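Hypothetical protein ST1511 (Sulfolobus tokodaii, PDB 2EKM) is of unknown function, but belongs to the adenosine-specific kinase family and may act on adenosine or an adenine nucleotide. Local coordinates at residues I58-N63 and L70-A75; E34-S39 and L43-A48. All blocks are in the same frame, centred on the assembly; numbering follows the deposited sequence.

Contact 1 (I58-N63 and L70-A75); sequences IRWDGN and LAQQTA
Trp-60 and Gln-72 meet where helix 65-78 packs on strand 57-62, the outermost strand, within the chain, of the five-stranded antiparallel sheet. The pair is the strand-helix half of a split beta-alpha-beta crossover, which runs on into strand 83-89 with strand 44-50 between the two parallel strands. Strand and helix run nearly antiparallel, at 159°, with the axes of the two short segments 9.4 Å apart. The contact is small and holds no hydrogen bond between its segments.

Its polar half is a carbonyl oxygen laid on an indole. The chain of Gln-72 stands extended beyond CG and carries OE1 over one face of the Trp-60 ring, 3.2 Å above the plane and displaced toward the rim. The amide is turned steeply against the indole, the two planes 81° apart, so the oxygen rather than the flat side of the amide does the touching. Trp-60 NE1 lies 3.4 Å from Gln-72 OE1, but the oxygen sits above the ring instead of ahead of the N-H, and no bond forms.

The apolar half lies at the other end. Ile-58 places CG1 beside its backbone N (chi1 -63°), and a further bend in the chain turns CD1 to Ala-75, while CG2 faces the backbone and CG of Gln-72. Ala-48 and Cys-50 of the neighbouring strand 44-50 also touch Ile-58.

A second subunit completes the setting. Ile-58 pairs in a parallel beta ladder with a strand of that chain, continuing the sheet across the interface, and Ile-142 of the same subunit packs on both Trp-60 and Gln-72. The nearest apolar approach between the two segments is Ile-58 CD1 to Ala-75 CB, 3.9 Å.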
ATOM      1  N   ILE A  58     -12.083 -12.064  15.620  1.00 21.52           N
ATOM      2  CA  ILE A  58     -11.884 -12.250  14.188  1.00 22.54           C
ATOM      3  C   ILE A  58     -13.304 -12.218  13.632  1.00 22.10           C
ATOM      4  O   ILE A  58     -14.116 -13.086  13.957  1.00 21.79           O
ATOM      5  CB  ILE A  58     -11.278 -13.636  13.852  1.00 22.66           C
ATOM      6  CG1 ILE A  58      -9.879 -13.780  14.461  1.00 24.17           C
ATOM      7  CG2 ILE A  58     -11.241 -13.828  12.342  1.00 22.43           C
ATOM      8  CD1 ILE A  58      -8.832 -12.879  13.856  1.00 26.29           C
ATOM      9  N   ARG A  59     -13.609 -11.212  12.818  1.00 20.74           N
ATOM     10  CA  ARG A  59     -14.936 -11.090  12.228  1.00 21.04           C
ATOM     11  C   ARG A  59     -14.892 -11.756  10.860  1.00 21.49           C
ATOM     12  O   ARG A  59     -13.912 -11.615  10.129  1.00 21.38           O
ATOM     13  CB  ARG A  59     -15.318  -9.618  12.108  1.00 19.92           C
ATOM     14  CG  ARG A  59     -15.237  -8.872  13.429  1.00 21.40           C
ATOM     15  CD  ARG A  59     -16.132  -9.509  14.480  1.00 20.18           C
ATOM     16  NE  ARG A  59     -16.153  -8.730  15.716  1.00 20.51           N
ATOM     17  CZ  ARG A  59     -17.227  -8.588  16.487  1.00 22.02           C
ATOM     18  NH1 ARG A  59     -18.371  -9.174  16.153  1.00 20.60           N
ATOM     19  NH2 ARG A  59     -17.162  -7.847  17.585  1.00 22.75           N
ATOM     20  N   TRP A  60     -15.950 -12.473  10.499  1.00 21.54           N
ATOM     21  CA  TRP A  60     -15.926 -13.187   9.233  1.00 20.42           C
ATOM     22  C   TRP A  60     -17.254 -13.366   8.522  1.00 21.66           C
ATOM     23  O   TRP A  60     -18.325 -13.217   9.110  1.00 22.16           O
ATOM     24  CB  TRP A  60     -15.320 -14.571   9.460  1.00 19.99           C
ATOM     25  CG  TRP A  60     -16.046 -15.334  10.539  1.00 20.26           C
ATOM     26  CD1 TRP A  60     -15.784 -15.311  11.881  1.00 21.88           C
ATOM     27  CD2 TRP A  60     -17.196 -16.174  10.371  1.00 19.76           C
ATOM     28  NE1 TRP A  60     -16.701 -16.083  12.560  1.00 19.63           N
ATOM     29  CE2 TRP A  60     -17.577 -16.626  11.656  1.00 21.04           C
ATOM     30  CE3 TRP A  60     -17.941 -16.588   9.259  1.00 20.77           C
ATOM     31  CZ2 TRP A  60     -18.672 -17.474  11.861  1.00 19.48           C
ATOM     32  CZ3 TRP A  60     -19.035 -17.435   9.462  1.00 20.85           C
ATOM     33  CH2 TRP A  60     -19.386 -17.866  10.756  1.00 20.70           C
ATOM     34  N   ASP A  61     -17.152 -13.707   7.242  1.00 21.13           N
ATOM     35  CA  ASP A  61     -18.307 -13.976   6.395  1.00 22.40           C
ATOM     36  C   ASP A  61     -17.787 -14.595   5.102  1.00 21.50           C
ATOM     37  O   ASP A  61     -16.576 -14.716   4.908  1.00 21.16           O
ATOM     38  CB  ASP A  61     -19.088 -12.701   6.075  1.00 23.74           C
ATOM     39  CG  ASP A  61     -20.563 -12.978   5.798  1.00 25.55           C
ATOM     40  OD1 ASP A  61     -20.875 -14.032   5.209  1.00 23.02           O
ATOM     41  OD2 ASP A  61     -21.410 -12.137   6.165  1.00 25.99           O
ATOM     42  N   GLY A  62     -18.703 -14.986   4.226  1.00 19.78           N
ATOM     43  CA  GLY A  62     -18.319 -15.602   2.969  1.00 19.35           C
ATOM     44  C   GLY A  62     -19.425 -16.537   2.518  1.00 20.59           C
ATOM     45  O   GLY A  62     -20.481 -16.582   3.144  1.00 19.09           O
ATOM     46  N   ASN A  63     -19.195 -17.276   1.436  1.00 20.98           N
ATOM     47  CA  ASN A  63     -20.198 -18.212   0.933  1.00 21.92           C
ATOM     48  C   ASN A  63     -19.623 -19.617   0.792  1.00 21.95           C
ATOM     49  O   ASN A  63     -20.200 -20.468   0.116  1.00 22.75           O
ATOM     50  CB  ASN A  63     -20.752 -17.741  -0.421  1.00 21.07           C
ATOM     51  CG  ASN A  63     -19.686 -17.669  -1.497  1.00 21.18           C
ATOM     52  OD1 ASN A  63     -18.537 -18.055  -1.280  1.00 21.57           O
ATOM     53  ND2 ASN A  63     -20.066 -17.176  -2.671  1.00 17.43           N
ATOM     54  N   LEU A  70     -10.103 -21.092   6.372  1.00 18.03           N
ATOM     55  CA  LEU A  70      -8.748 -20.751   5.971  1.00 18.69           C
ATOM     56  C   LEU A  70      -8.466 -19.297   6.343  1.00 17.63           C
ATOM     57  O   LEU A  70      -7.427 -18.985   6.917  1.00 19.13           O
ATOM     58  CB  LEU A  70      -8.582 -20.944   4.463  1.00 18.92           C
ATOM     59  CG  LEU A  70      -8.538 -22.401   4.003  1.00 19.71           C
ATOM     60  CD1 LEU A  70      -8.599 -22.473   2.483  1.00 19.36           C
ATOM     61  CD2 LEU A  70      -7.261 -23.045   4.526  1.00 19.90           C
ATOM     62  N   ALA A  71      -9.401 -18.411   6.015  1.00 17.77           N
ATOM     63  CA  ALA A  71      -9.249 -16.989   6.323  1.00 18.79           C
ATOM     64  C   ALA A  71      -9.086 -16.773   7.824  1.00 18.92           C
ATOM     65  O   ALA A  71      -8.237 -15.997   8.255  1.00 19.97           O
ATOM     66  CB  ALA A  71     -10.460 -16.208   5.812  1.00 18.52           C
ATOM     67  N   GLN A  72      -9.909 -17.457   8.614  1.00 19.08           N
ATOM     68  CA  GLN A  72      -9.851 -17.344  10.070  1.00 18.51           C
ATOM     69  C   GLN A  72      -8.479 -17.767  10.596  1.00 19.06           C
ATOM     70  O   GLN A  72      -7.852 -17.059  11.386  1.00 17.85           O
ATOM     71  CB  GLN A  72     -10.934 -18.223  10.711  1.00 18.27           C
ATOM     72  CG  GLN A  72     -12.372 -17.724  10.513  1.00 17.00           C
ATOM     73  CD  GLN A  72     -13.416 -18.731  10.981  1.00 18.62           C
ATOM     74  OE1 GLN A  72     -14.590 -18.396  11.153  1.00 18.55           O
ATOM     75  NE2 GLN A  72     -12.993 -19.975  11.175  1.00 16.27           N
ATOM     76  N   GLN A  73      -8.022 -18.933  10.152  1.00 19.33           N
ATOM     77  CA  GLN A  73      -6.734 -19.469  10.578  1.00 21.25           C
ATOM     78  C   GLN A  73      -5.580 -18.532  10.237  1.00 19.64           C
ATOM     79  O   GLN A  73      -4.771 -18.194  11.098  1.00 20.76           O
ATOM     80  CB  GLN A  73      -6.518 -20.843   9.936  1.00 22.18           C
ATOM     81  CG  GLN A  73      -7.546 -21.869  10.386  1.00 26.55           C
ATOM     82  CD  GLN A  73      -7.684 -23.040   9.433  1.00 29.44           C
ATOM     83  OE1 GLN A  73      -8.537 -23.903   9.625  1.00 34.02           O
ATOM     84  NE2 GLN A  73      -6.851 -23.075   8.400  1.00 31.08           N
ATOM     85  N   THR A  74      -5.511 -18.111   8.980  1.00 18.82           N
ATOM     86  CA  THR A  74      -4.455 -17.211   8.547  1.00 18.89           C
ATOM     87  C   THR A  74      -4.495 -15.891   9.319  1.00 17.74           C
ATOM     88  O   THR A  74      -3.454 -15.365   9.706  1.00 15.82           O
ATOM     89  CB  THR A  74      -4.553 -16.959   7.024  1.00 19.20           C
ATOM     90  OG1 THR A  74      -4.298 -18.192   6.335  1.00 16.93           O
ATOM     91  CG2 THR A  74      -3.536 -15.914   6.571  1.00 16.24           C
ATOM     92  N   ALA A  75      -5.695 -15.366   9.560  1.00 17.75           N
ATOM     93  CA  ALA A  75      -5.842 -14.114  10.302  1.00 17.76           C
ATOM     94  C   ALA A  75      -5.319 -14.264  11.731  1.00 18.92           C
ATOM     95  O   ALA A  75      -4.707 -13.347  12.282  1.00 19.57           O
ATOM     96  CB  ALA A  75      -7.308 -13.690  10.327  1.00 17.17           C
TER

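Contact 2 (E34-S39 and L43-A48); sequences ETLASS and LKFGIA
The end of helix 28-37 lies beside the start of strand 44-50 after a short connection, with the backbones nearest at Ala-37 and Leu-43, whose CA atoms are 7.3 Å apart. Leu-36 carries most of the packing. Its CB sits almost exactly over the centre of the Phe-45 ring, 3.6 Å from the centroid and 7° off the normal, a CH-pi contact on one face. Phe-45 CG stands between its backbone N and carbonyl carbon (chi1 58°), a torsion that turns a ring face to the helix.

Beyond CB the leucine forks. Leu-36 CD1 reaches past the ring, 3.7 Å from Phe-45 CD1, and meets Ile-47 CD1 tip to tip, whereas Leu-36 CD2 turns to Leu-43 CD2 at 4.1 Å. Ala-37 adds its CB near Phe-45 CZ. With an alanine here instead of Phe-45, Leu-36 CB is likely to lose the ring face it rests on, opening a gap between helix end and strand.

At the helix end the polar atoms are partly served locally. Leu-36 O accepts from both N and OG of Ser-39, the hydroxyl at 2.6 Å and tilted 17° from the carbonyl plane. Leu-43 CD2 packs against this pair, 3.6 Å from Ser-39 OG, so the serine oxygen both binds the helix carbonyl and borders the apolar cluster. Glu-34 O is likewise gripped by N and OG of Ser-38, which approach from opposite faces of its plane; Ser-38 OG has a second partner in Arg-99.

Val-96 of helix 93-101 and Ile-86 and Ile-88 of strand 83-89 extend the hydrophobic layer. Helix 28-37 links the parallel strands 16-22 and 44-50, with antiparallel strand 83-89 between them, and so belongs to a split beta-alpha-beta crossover.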
ATOM      1  N   GLU A  34     -20.021  -7.936   0.354  1.00 18.75           N
ATOM      2  CA  GLU A  34     -20.862  -7.372  -0.690  1.00 17.86           C
ATOM      3  C   GLU A  34     -20.190  -7.209  -2.047  1.00 18.06           C
ATOM      4  O   GLU A  34     -20.746  -7.612  -3.068  1.00 18.32           O
ATOM      5  CB  GLU A  34     -21.423  -6.023  -0.229  1.00 19.41           C
ATOM      6  CG  GLU A  34     -22.546  -6.147   0.786  1.00 20.82           C
ATOM      7  CD  GLU A  34     -23.035  -4.804   1.307  1.00 21.43           C
ATOM      8  OE1 GLU A  34     -23.010  -3.813   0.548  1.00 24.52           O
ATOM      9  OE2 GLU A  34     -23.463  -4.746   2.475  1.00 20.88           O
ATOM     10  N   THR A  35     -18.994  -6.627  -2.067  1.00 16.55           N
ATOM     11  CA  THR A  35     -18.310  -6.407  -3.330  1.00 15.06           C
ATOM     12  C   THR A  35     -17.871  -7.716  -3.998  1.00 15.94           C
ATOM     13  O   THR A  35     -17.822  -7.805  -5.226  1.00 15.09           O
ATOM     14  CB  THR A  35     -17.104  -5.442  -3.140  1.00 16.53           C
ATOM     15  OG1 THR A  35     -16.750  -4.867  -4.407  1.00 16.28           O
ATOM     16  CG2 THR A  35     -15.905  -6.175  -2.541  1.00 13.12           C
ATOM     17  N   LEU A  36     -17.559  -8.733  -3.198  1.00 14.81           N
ATOM     18  CA  LEU A  36     -17.168 -10.025  -3.752  1.00 16.44           C
ATOM     19  C   LEU A  36     -18.413 -10.736  -4.295  1.00 18.06           C
ATOM     20  O   LEU A  36     -18.392 -11.292  -5.394  1.00 19.70           O
ATOM     21  CB  LEU A  36     -16.489 -10.886  -2.680  1.00 17.79           C
ATOM     22  CG  LEU A  36     -15.122 -10.363  -2.216  1.00 18.10           C
ATOM     23  CD1 LEU A  36     -14.582 -11.198  -1.060  1.00 18.49           C
ATOM     24  CD2 LEU A  36     -14.160 -10.390  -3.399  1.00 16.43           C
ATOM     25  N   ALA A  37     -19.500 -10.694  -3.531  1.00 16.87           N
ATOM     26  CA  ALA A  37     -20.751 -11.331  -3.931  1.00 18.94           C
ATOM     27  C   ALA A  37     -21.277 -10.787  -5.257  1.00 19.27           C
ATOM     28  O   ALA A  37     -21.777 -11.547  -6.087  1.00 20.13           O
ATOM     29  CB  ALA A  37     -21.809 -11.148  -2.837  1.00 16.56           C
ATOM     30  N   SER A  38     -21.163  -9.478  -5.464  1.00 18.59           N
ATOM     31  CA  SER A  38     -21.652  -8.881  -6.704  1.00 17.99           C
ATOM     32  C   SER A  38     -20.599  -8.803  -7.809  1.00 18.83           C
ATOM     33  O   SER A  38     -20.822  -8.168  -8.839  1.00 19.99           O
ATOM     34  CB  SER A  38     -22.245  -7.487  -6.439  1.00 17.86           C
ATOM     35  OG  SER A  38     -21.293  -6.598  -5.890  1.00 16.54           O
ATOM     36  N   SER A  39     -19.455  -9.453  -7.607  1.00 17.89           N
ATOM     37  CA  SER A  39     -18.414  -9.433  -8.631  1.00 17.94           C
ATOM     38  C   SER A  39     -18.718 -10.540  -9.634  1.00 19.25           C
ATOM     39  O   SER A  39     -18.384 -10.434 -10.814  1.00 17.73           O
ATOM     40  CB  SER A  39     -17.025  -9.646  -8.012  1.00 14.85           C
ATOM     41  OG  SER A  39     -16.866 -10.961  -7.512  1.00 16.74           O
ATOM     42  N   LEU A  43     -18.238 -16.874  -7.917  1.00 19.63           N
ATOM     43  CA  LEU A  43     -17.054 -16.768  -7.075  1.00 20.42           C
ATOM     44  C   LEU A  43     -17.334 -17.325  -5.681  1.00 18.70           C
ATOM     45  O   LEU A  43     -18.379 -17.049  -5.092  1.00 19.35           O
ATOM     46  CB  LEU A  43     -16.606 -15.309  -6.948  1.00 19.23           C
ATOM     47  CG  LEU A  43     -15.366 -15.096  -6.066  1.00 19.21           C
ATOM     48  CD1 LEU A  43     -14.116 -15.601  -6.792  1.00 17.87           C
ATOM     49  CD2 LEU A  43     -15.220 -13.618  -5.729  1.00 16.46           C
ATOM     50  N   LYS A  44     -16.402 -18.121  -5.167  1.00 18.55           N
ATOM     51  CA  LYS A  44     -16.519 -18.687  -3.825  1.00 16.82           C
ATOM     52  C   LYS A  44     -15.487 -17.930  -3.006  1.00 17.74           C
ATOM     53  O   LYS A  44     -14.351 -17.743  -3.455  1.00 15.63           O
ATOM     54  CB  LYS A  44     -16.181 -20.183  -3.820  1.00 19.08           C
ATOM     55  CG  LYS A  44     -17.034 -21.021  -4.759  1.00 22.56           C
ATOM     56  CD  LYS A  44     -18.523 -20.847  -4.465  1.00 26.97           C
ATOM     57  CE  LYS A  44     -19.373 -21.618  -5.469  1.00 31.06           C
ATOM     58  NZ  LYS A  44     -20.826 -21.382  -5.265  1.00 34.20           N
ATOM     59  N   PHE A  45     -15.862 -17.498  -1.810  1.00 15.98           N
ATOM     60  CA  PHE A  45     -14.920 -16.743  -1.002  1.00 18.10           C
ATOM     61  C   PHE A  45     -15.150 -16.832   0.502  1.00 17.51           C
ATOM     62  O   PHE A  45     -16.234 -17.190   0.963  1.00 18.09           O
ATOM     63  CB  PHE A  45     -14.941 -15.280  -1.454  1.00 17.18           C
ATOM     64  CG  PHE A  45     -16.302 -14.633  -1.368  1.00 18.28           C
ATOM     65  CD1 PHE A  45     -16.737 -14.049  -0.182  1.00 17.91           C
ATOM     66  CD2 PHE A  45     -17.159 -14.630  -2.467  1.00 19.72           C
ATOM     67  CE1 PHE A  45     -18.010 -13.470  -0.092  1.00 16.75           C
ATOM     68  CE2 PHE A  45     -18.435 -14.055  -2.387  1.00 17.91           C
ATOM     69  CZ  PHE A  45     -18.856 -13.476  -1.195  1.00 17.08           C
ATOM     70  N   GLY A  46     -14.096 -16.518   1.249  1.00 16.55           N
ATOM     71  CA  GLY A  46     -14.138 -16.517   2.698  1.00 16.35           C
ATOM     72  C   GLY A  46     -13.397 -15.273   3.153  1.00 16.82           C
ATOM     73  O   GLY A  46     -12.333 -14.959   2.612  1.00 15.09           O
ATOM     74  N   ILE A  47     -13.945 -14.577   4.146  1.00 16.86           N
ATOM     75  CA  ILE A  47     -13.355 -13.333   4.642  1.00 17.01           C
ATOM     76  C   ILE A  47     -13.133 -13.311   6.152  1.00 17.21           C
ATOM     77  O   ILE A  47     -14.004 -13.715   6.915  1.00 17.20           O
ATOM     78  CB  ILE A  47     -14.272 -12.132   4.322  1.00 18.32           C
ATOM     79  CG1 ILE A  47     -14.576 -12.092   2.827  1.00 20.03           C
ATOM     80  CG2 ILE A  47     -13.624 -10.831   4.802  1.00 14.97           C
ATOM     81  CD1 ILE A  47     -15.808 -11.263   2.487  1.00 20.79           C
ATOM     82  N   ALA A  48     -11.976 -12.813   6.572  1.00 15.82           N
ATOM     83  CA  ALA A  48     -11.665 -12.697   7.991  1.00 17.92           C
ATOM     84  C   ALA A  48     -11.094 -11.301   8.224  1.00 19.46           C
ATOM     85  O   ALA A  48     -10.319 -10.799   7.405  1.00 18.52           O
ATOM     86  CB  ALA A  48     -10.655 -13.756   8.409  1.00 18.36           C
TER

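The contacts dock helices on opposite faces of the same five-stranded sheet, through the neighbouring strands 44-50 and 57-62, which join them: Asp-61 O lies 2.7 Å from Ile-47 N, probably hydrogen-bonded. Their centres are 12 Å apart. Contact 2 is the more buried, an apolar cluster whose side-chain hydrogen bonds between residues of its own segments are at the helix end, though Glu-34 also reaches the second subunit. Contact 1, on the strand outermost within the chain, is partly buried, smaller and more mixed, and borders that subunit more broadly. Aromatic rings serve both, but one receives a leucine carbon and the other an amide oxygen. Helix 65-78 also reaches strand 44-50, where Ala-71 and Ala-75 touch Ala-48.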